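Local atomic coordinates of CG8862 (PDB entry 3ISM), a protein that probably cleaves DNA and RNA as a magnesium-dependent mitochondrial endonuclease G of the DNA/RNA non-specific endonuclease family. Residues 23-28 with 241-246; 189-194 with 235-240; 35-40 with 112-117. One frame throughout, in Å; residues are numbered along the deposited sequence.

Contact 1: 23-28 with 241-246; sequences MKYGFP and DQINRK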
# COMPACT_ATOMS: atom_id res chain seq x y z
N MET B 23 6.71 23.84 -3.26
CA MET B 23 5.68 23.13 -4.03
C MET B 23 5.24 23.89 -5.28
O MET B 23 4.09 23.78 -5.70
CB MET B 23 4.45 22.84 -3.15
CG MET B 23 4.76 22.12 -1.84
SD MET B 23 5.73 20.60 -2.01
CE MET B 23 4.63 19.56 -2.96
N LYS B 24 6.16 24.65 -5.86
CA LYS B 24 5.96 25.39 -7.10
C LYS B 24 5.29 24.60 -8.24
O LYS B 24 4.42 25.10 -8.94
CB LYS B 24 7.32 25.90 -7.58
CG LYS B 24 7.29 26.66 -8.89
CD LYS B 24 8.65 27.27 -9.16
CE LYS B 24 8.72 27.89 -10.52
NZ LYS B 24 9.99 28.65 -10.66
N TYR B 25 5.73 23.36 -8.41
CA TYR B 25 5.29 22.55 -9.55
C TYR B 25 4.16 21.57 -9.22
O TYR B 25 3.83 20.71 -10.03
CB TYR B 25 6.50 21.84 -10.17
CG TYR B 25 7.45 22.80 -10.85
CD1 TYR B 25 8.76 22.97 -10.39
CD2 TYR B 25 7.03 23.58 -11.93
CE1 TYR B 25 9.63 23.87 -10.99
CE2 TYR B 25 7.91 24.48 -12.56
CZ TYR B 25 9.20 24.62 -12.08
OH TYR B 25 10.07 25.50 -12.69
N GLY B 26 3.57 21.71 -8.04
CA GLY B 26 2.40 20.91 -7.69
C GLY B 26 2.68 19.91 -6.59
O GLY B 26 3.84 19.68 -6.24
N PHE B 27 1.61 19.32 -6.07
CA PHE B 27 1.69 18.29 -5.05
C PHE B 27 1.57 16.89 -5.65
O PHE B 27 0.59 16.61 -6.32
CB PHE B 27 0.54 18.48 -4.03
CG PHE B 27 0.72 19.65 -3.10
CD1 PHE B 27 0.95 19.43 -1.74
CD2 PHE B 27 0.66 20.96 -3.57
CE1 PHE B 27 1.12 20.50 -0.86
CE2 PHE B 27 0.83 22.04 -2.70
CZ PHE B 27 1.06 21.81 -1.33
N PRO B 28 2.56 16.01 -5.40
CA PRO B 28 2.40 14.61 -5.85
C PRO B 28 1.13 13.90 -5.34
O PRO B 28 0.55 13.07 -6.05
CB PRO B 28 3.66 13.91 -5.29
CG PRO B 28 4.67 15.04 -5.19
CD PRO B 28 3.84 16.21 -4.69
N ASP B 241 3.33 17.97 -11.78
CA ASP B 241 2.06 18.04 -12.53
C ASP B 241 1.79 19.38 -13.21
O ASP B 241 1.05 19.43 -14.19
CB ASP B 241 0.86 17.57 -11.67
CG ASP B 241 0.53 18.52 -10.50
OD1 ASP B 241 0.56 19.76 -10.68
OD2 ASP B 241 0.21 18.02 -9.38
N GLN B 242 2.40 20.46 -12.71
CA GLN B 242 2.29 21.79 -13.35
C GLN B 242 3.13 21.92 -14.63
O GLN B 242 2.93 22.84 -15.41
CB GLN B 242 2.63 22.93 -12.37
CG GLN B 242 1.71 23.02 -11.14
CD GLN B 242 0.26 23.27 -11.51
OE1 GLN B 242 -0.09 24.35 -11.98
NE2 GLN B 242 -0.58 22.26 -11.30
N ILE B 243 4.09 21.02 -14.83
CA ILE B 243 4.89 20.99 -16.06
C ILE B 243 4.33 19.98 -17.07
O ILE B 243 4.22 18.80 -16.77
CB ILE B 243 6.36 20.61 -15.77
CG1 ILE B 243 6.92 21.47 -14.64
CG2 ILE B 243 7.22 20.72 -17.04
CD1 ILE B 243 8.32 21.08 -14.18
N ASN B 244 3.97 20.46 -18.25
CA ASN B 244 3.71 19.59 -19.41
C ASN B 244 5.06 18.99 -19.84
O ASN B 244 6.01 19.72 -20.09
CB ASN B 244 3.05 20.42 -20.53
CG ASN B 244 2.83 19.64 -21.83
OD1 ASN B 244 2.87 18.41 -21.87
ND2 ASN B 244 2.57 20.38 -22.89
N ARG B 245 5.12 17.66 -19.94
CA ARG B 245 6.38 16.96 -20.27
C ARG B 245 6.90 17.30 -21.67
O ARG B 245 8.08 17.10 -21.97
CB ARG B 245 6.22 15.44 -20.13
CG ARG B 245 5.86 14.95 -18.74
CD ARG B 245 7.06 14.46 -17.94
NE ARG B 245 6.78 14.55 -16.51
CZ ARG B 245 6.34 13.55 -15.74
NH1 ARG B 245 6.16 12.34 -16.25
NH2 ARG B 245 6.11 13.78 -14.46
N LYS B 246 6.01 17.83 -22.51
CA LYS B 246 6.38 18.28 -23.84
C LYS B 246 7.13 19.61 -23.80
O LYS B 246 7.67 20.04 -24.81
CB LYS B 246 5.14 18.40 -24.74
CG LYS B 246 4.48 17.07 -25.06
CD LYS B 246 3.49 17.21 -26.21
CE LYS B 246 2.97 15.85 -26.67
NZ LYS B 246 2.21 15.16 -25.58

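Contact 2: 189-194 with 235-240; sequences HFYKVI and AGLLFF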
# COMPACT_ATOMS: atom_id res chain seq x y z
N HIS B 189 12.29 -0.37 -2.95
CA HIS B 189 13.05 0.58 -3.80
C HIS B 189 12.76 2.00 -3.31
O HIS B 189 11.80 2.22 -2.58
CB HIS B 189 12.60 0.50 -5.27
CG HIS B 189 12.85 -0.81 -5.95
ND1 HIS B 189 12.09 -1.94 -5.71
CD2 HIS B 189 13.73 -1.16 -6.93
CE1 HIS B 189 12.52 -2.93 -6.47
NE2 HIS B 189 13.52 -2.48 -7.22
N PHE B 190 13.58 2.95 -3.75
CA PHE B 190 13.32 4.37 -3.54
C PHE B 190 13.53 5.13 -4.85
O PHE B 190 14.27 4.68 -5.69
CB PHE B 190 14.25 4.94 -2.45
CG PHE B 190 14.02 4.34 -1.09
CD1 PHE B 190 13.08 4.89 -0.22
CD2 PHE B 190 14.77 3.24 -0.66
CE1 PHE B 190 12.86 4.34 1.04
CE2 PHE B 190 14.57 2.68 0.60
CZ PHE B 190 13.61 3.23 1.45
N TYR B 191 12.90 6.28 -5.01
CA TYR B 191 13.09 7.09 -6.22
C TYR B 191 13.49 8.50 -5.84
O TYR B 191 13.24 8.95 -4.73
CB TYR B 191 11.81 7.18 -7.07
CG TYR B 191 10.64 7.78 -6.32
CD1 TYR B 191 10.52 9.16 -6.14
CD2 TYR B 191 9.66 6.97 -5.78
CE1 TYR B 191 9.47 9.71 -5.42
CE2 TYR B 191 8.60 7.49 -5.08
CZ TYR B 191 8.52 8.85 -4.90
OH TYR B 191 7.46 9.34 -4.19
N LYS B 192 14.09 9.21 -6.80
CA LYS B 192 14.18 10.66 -6.78
C LYS B 192 13.77 11.15 -8.15
O LYS B 192 14.28 10.68 -9.16
CB LYS B 192 15.60 11.14 -6.46
CG LYS B 192 15.98 11.03 -4.99
CD LYS B 192 17.32 11.70 -4.73
CE LYS B 192 17.80 11.52 -3.28
NZ LYS B 192 16.97 12.29 -2.32
N VAL B 193 12.84 12.09 -8.17
CA VAL B 193 12.43 12.72 -9.42
C VAL B 193 12.74 14.20 -9.28
O VAL B 193 12.31 14.84 -8.33
CB VAL B 193 10.92 12.44 -9.75
CG1 VAL B 193 10.53 13.14 -11.07
CG2 VAL B 193 10.66 10.94 -9.87
N ILE B 194 13.51 14.72 -10.24
CA ILE B 194 14.24 15.98 -10.10
C ILE B 194 14.01 16.92 -11.30
O ILE B 194 14.06 16.47 -12.45
CB ILE B 194 15.77 15.68 -10.02
CG1 ILE B 194 16.09 14.62 -8.94
CG2 ILE B 194 16.58 16.94 -9.83
CD1 ILE B 194 17.21 13.67 -9.34
N ALA B 235 4.37 4.51 -8.22
CA ALA B 235 4.17 5.18 -6.91
C ALA B 235 2.73 5.53 -6.62
O ALA B 235 2.37 5.78 -5.46
CB ALA B 235 5.02 6.46 -6.80
N GLY B 236 1.90 5.61 -7.66
CA GLY B 236 0.54 6.12 -7.46
C GLY B 236 0.58 7.62 -7.20
O GLY B 236 -0.20 8.13 -6.43
N LEU B 237 1.52 8.31 -7.84
CA LEU B 237 1.70 9.76 -7.65
C LEU B 237 1.99 10.40 -8.98
O LEU B 237 2.52 9.75 -9.86
CB LEU B 237 2.89 10.05 -6.72
CG LEU B 237 2.80 9.56 -5.27
CD1 LEU B 237 4.14 9.71 -4.52
CD2 LEU B 237 1.67 10.26 -4.53
N LEU B 238 1.69 11.69 -9.12
CA LEU B 238 2.12 12.45 -10.30
C LEU B 238 3.09 13.55 -9.88
O LEU B 238 2.77 14.40 -9.04
CB LEU B 238 0.93 13.02 -11.07
CG LEU B 238 -0.08 12.03 -11.67
CD1 LEU B 238 -1.37 12.78 -12.01
CD2 LEU B 238 0.45 11.28 -12.90
N PHE B 239 4.27 13.54 -10.49
CA PHE B 239 5.33 14.50 -10.14
C PHE B 239 5.36 15.66 -11.11
O PHE B 239 5.13 15.48 -12.32
CB PHE B 239 6.71 13.81 -10.08
CG PHE B 239 6.72 12.56 -9.25
CD1 PHE B 239 6.65 12.62 -7.86
CD2 PHE B 239 6.77 11.31 -9.86
CE1 PHE B 239 6.64 11.45 -7.09
CE2 PHE B 239 6.75 10.14 -9.11
CZ PHE B 239 6.70 10.21 -7.71
N PHE B 240 5.60 16.86 -10.57
CA PHE B 240 5.72 18.06 -11.38
C PHE B 240 4.52 18.20 -12.33
O PHE B 240 4.68 18.51 -13.52
CB PHE B 240 7.08 18.06 -12.10
CG PHE B 240 8.26 18.01 -11.16
CD1 PHE B 240 8.77 19.18 -10.59
CD2 PHE B 240 8.84 16.80 -10.80
CE1 PHE B 240 9.83 19.14 -9.70
CE2 PHE B 240 9.91 16.75 -9.91
CZ PHE B 240 10.40 17.92 -9.36

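Contact 3: 35-40 with 112-117; sequences SHSDYV and QKHCDE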
# COMPACT_ATOMS: atom_id res chain seq x y z
N SER B 35 4.30 20.30 6.73
CA SER B 35 5.35 21.23 6.33
C SER B 35 6.36 21.41 7.44
O SER B 35 5.99 21.61 8.59
CB SER B 35 4.74 22.59 5.96
OG SER B 35 3.68 22.46 5.04
N HIS B 36 7.64 21.35 7.10
CA HIS B 36 8.68 21.76 8.01
C HIS B 36 9.23 23.08 7.48
O HIS B 36 8.69 23.65 6.52
CB HIS B 36 9.75 20.66 8.17
CG HIS B 36 9.22 19.43 8.83
ND1 HIS B 36 9.20 19.28 10.21
CD2 HIS B 36 8.64 18.32 8.32
CE1 HIS B 36 8.66 18.12 10.51
NE2 HIS B 36 8.29 17.52 9.39
N SER B 37 10.26 23.59 8.12
CA SER B 37 10.86 24.86 7.75
C SER B 37 11.48 24.89 6.35
O SER B 37 11.55 25.96 5.75
CB SER B 37 11.91 25.27 8.77
OG SER B 37 11.38 25.24 10.09
N ASP B 38 11.95 23.75 5.85
CA ASP B 38 12.66 23.74 4.57
C ASP B 38 12.41 22.49 3.73
O ASP B 38 13.10 22.25 2.74
CB ASP B 38 14.17 23.97 4.77
CG ASP B 38 14.87 24.49 3.50
OD1 ASP B 38 14.30 25.38 2.82
OD2 ASP B 38 16.00 24.03 3.20
N TYR B 39 11.42 21.69 4.12
CA TYR B 39 10.93 20.60 3.27
C TYR B 39 9.46 20.32 3.53
O TYR B 39 8.90 20.80 4.52
CB TYR B 39 11.79 19.33 3.37
CG TYR B 39 11.71 18.54 4.67
CD1 TYR B 39 11.02 17.34 4.72
CD2 TYR B 39 12.38 18.96 5.81
CE1 TYR B 39 10.97 16.59 5.89
CE2 TYR B 39 12.34 18.21 6.98
CZ TYR B 39 11.64 17.03 7.01
OH TYR B 39 11.58 16.27 8.17
N VAL B 40 8.84 19.57 2.63
CA VAL B 40 7.43 19.19 2.75
C VAL B 40 7.34 17.67 2.79
O VAL B 40 8.09 16.98 2.10
CB VAL B 40 6.56 19.80 1.61
CG1 VAL B 40 5.10 19.41 1.77
CG2 VAL B 40 6.69 21.32 1.58
N GLN B 112 20.49 25.59 11.72
CA GLN B 112 20.50 24.40 12.57
C GLN B 112 19.16 23.67 12.60
O GLN B 112 19.10 22.47 12.38
CB GLN B 112 20.92 24.78 14.00
CG GLN B 112 21.05 23.58 14.94
CD GLN B 112 22.12 22.62 14.49
OE1 GLN B 112 23.23 23.03 14.16
NE2 GLN B 112 21.80 21.34 14.46
N LYS B 113 18.09 24.42 12.86
CA LYS B 113 16.74 23.84 12.98
C LYS B 113 16.22 23.19 11.69
O LYS B 113 15.48 22.20 11.73
CB LYS B 113 15.76 24.89 13.52
CG LYS B 113 14.32 24.42 13.57
CD LYS B 113 13.61 24.80 14.86
CE LYS B 113 12.41 23.85 15.08
NZ LYS B 113 11.58 24.24 16.27
N HIS B 114 16.63 23.74 10.54
CA HIS B 114 16.27 23.17 9.24
C HIS B 114 16.79 21.75 9.12
O HIS B 114 16.10 20.86 8.62
CB HIS B 114 16.86 24.02 8.10
CG HIS B 114 16.18 25.35 7.91
ND1 HIS B 114 16.46 26.17 6.85
CD2 HIS B 114 15.23 25.98 8.64
CE1 HIS B 114 15.73 27.27 6.94
NE2 HIS B 114 14.97 27.17 8.01
N CYS B 115 18.02 21.56 9.59
CA CYS B 115 18.72 20.28 9.62
C CYS B 115 18.12 19.38 10.71
O CYS B 115 17.84 18.20 10.45
CB CYS B 115 20.21 20.53 9.88
SG CYS B 115 21.25 19.05 9.75
N ASP B 116 17.93 19.94 11.91
CA ASP B 116 17.30 19.23 13.04
C ASP B 116 16.01 18.55 12.62
O ASP B 116 15.75 17.39 12.98
CB ASP B 116 16.99 20.19 14.19
CG ASP B 116 18.21 20.53 15.03
OD1 ASP B 116 19.17 19.74 15.03
OD2 ASP B 116 18.20 21.59 15.69
N GLU B 117 15.18 19.28 11.88
CA GLU B 117 13.88 18.77 11.46
C GLU B 117 13.94 17.56 10.50
O GLU B 117 12.94 16.85 10.36
CB GLU B 117 13.05 19.91 10.85
CG GLU B 117 12.53 20.97 11.85
CD GLU B 117 12.11 22.26 11.14
OE1 GLU B 117 11.99 22.25 9.89
OE2 GLU B 117 11.92 23.30 11.81
O HOH W 1 18.09 24.88 4.99
O HOH W 2 13.43 21.74 7.70

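Contact 1: 23-28 with 241-246
Tyr-25 and Ile-243 join the type I beta turn from Met-23 to Gly-26, which follows helix 16-22, to the loop that leads toward strand 250-251 of this member of the DNA/RNA non-specific endonuclease family (His-Me finger clan). The tight part is apolar. Ile-243 crosses the phenol obliquely and lays CD1 over one face, 3.8 Å from the centroid of the Tyr-25 ring, a CH-pi contact displaced toward the rim; Ile-243 CG1 comes to 3.4 Å from Tyr-25 CD2. With chi1 at -68°, Tyr-25 CG lies beside its own backbone N, and the other face of the ring is backed by Lys-24 CG. Its hydroxyl reaches Glu-197, which also pairs with Lys-24. With an alanine here, the Ile-243 CD1 methyl is likely to face a gap, and Glu-197 to lose one of its donors. On the backbone side, Gln-242 N donates a 3.0 Å bond to Tyr-25 O. Gly-26 suits its place because a beta carbon would run into Asp-241 OD1 and into the preceding carbonyl, at phi 111°. The solvent side is looser: Asp-241 and Gln-242 are exposed, and the carboxylate meets the 23-28 segment without bonding to it, Asp-241 OD2 lying 3.4 Å from Phe-27 O, another acceptor. What steadies that carboxylate is its neighbour, Gln-242 NE2 donating to Asp-241 OD1 at 2.8 Å, nearly in line with the C-O bond.

Contact 2: 189-194 with 235-240
Aromatic contacts dominate where Tyr-191 meets Phe-239, joining a central strand of the mixed sheet, 189-197, to the loop that leaves helix 228-235. The two rings approach from opposite directions and are inclined at 55°, neither stacked nor edge-to-face, with Tyr-191 CZ 3.6 Å from Phe-239 CZ. Tyr-191 holds CG between its backbone N and carbonyl carbon (chi1 59°), which directs the phenol at the loop. A CH-pi contact follows two residues along the strand: Val-193 CG2 sits over a face of Phe-239, 4.2 Å from the ring centroid and off toward the rim. The branched valine serves two rings at once, for its CG1 packs 3.8 Å from Phe-240 CE2. Aliphatic groups fill in around the phenol, Leu-237 CD1 at 3.4 Å from Tyr-191 OH and the small Ala-235 CB beside Tyr-191 CE2, while Val-231 of helix 228-235 touches Tyr-191, Val-193 and Phe-239. The polar component is slight: Val-193 O lies in the plane of the Phe-240 ring, 3.5 Å from Phe-240 CE2. Phe-239 N has its polar partner in Glu-232, and the strand's backbone is paired with strands 153-161 and 203-211; no hydrogen bond crosses between the two segments, so their contact rests on shape and hydrophobic burial.

Contact 3: 35-40 with 112-117
Ser-37, in the tight turn between strands 33-35 and 40-44, is gripped by both carboxylate oxygens of Glu-117. Glu-117 OE1 accepts from Ser-37 N at 2.8 Å, on its syn side but 25° out of the carboxylate plane. Glu-117 OE2 accepts from Ser-37 OG at 2.6 Å through its syn lone pair. The carboxylate thus spans one serine, whose hydroxyl stands beside its own backbone N (chi1 -52°) and can act together with it, a fit that suits a small hydroxyl residue. A water donates to Glu-117 OE1 at 2.7 Å and to His-114 O, and accepts a weak bond from Asp-38 N. The carbonyl of Glu-117 is satisfied too: Tyr-39 OH donates to Glu-117 O at 2.6 Å, from 41° out of the carbonyl plane, while that oxygen lies near the plane of the phenol ring at its edge. Beside this, Asp-38 CB rests over one face of the His-114 imidazole, 4.1 Å from the ring centroid, and Ser-37 CB comes to 3.4 Å from His-114 CD2. A second water, in the plane of the imidazole, links Asp-38 OD2 to His-114 ND1. Asp-38 is held further by Arg-18 and His-108, and His-114 NE2 by Ser-11 O, so both Asp-38 oxygens and both His-114 nitrogens have partners. Within the turn, His-36 N bonds to Tyr-39 O. The whole is a beta hairpin whose turn is bound by a glutamate carboxylate, and its Tyr-39 side chain lies about 7 Å from that of His-101, the predicted proton acceptor of this His-Me finger nuclease.

From the N terminus, the chain passes through helix 16-22 into 23-28, which opens the longest loop, closed only when 241-246 returns in contact 1, tying the turn after that helix to the loop before strand 250-251. Inside it, 35-40 meets 112-117, so contact 3 closes a smaller loop, fixing the first hairpin of the large sheet to helix 112-116. Further on, contact 2 closes a third, shorter loop, tying strand 189-197 to the segment that leaves helix 228-235. Contacts 2 and 3 lie in series, both nested within contact 1, and none cross. Contact 2 runs directly into contact 1, where Tyr-25 touches Phe-240 and Pro-28 meets Leu-237; contact 3 reaches contact 1 through Val-40 and Met-23.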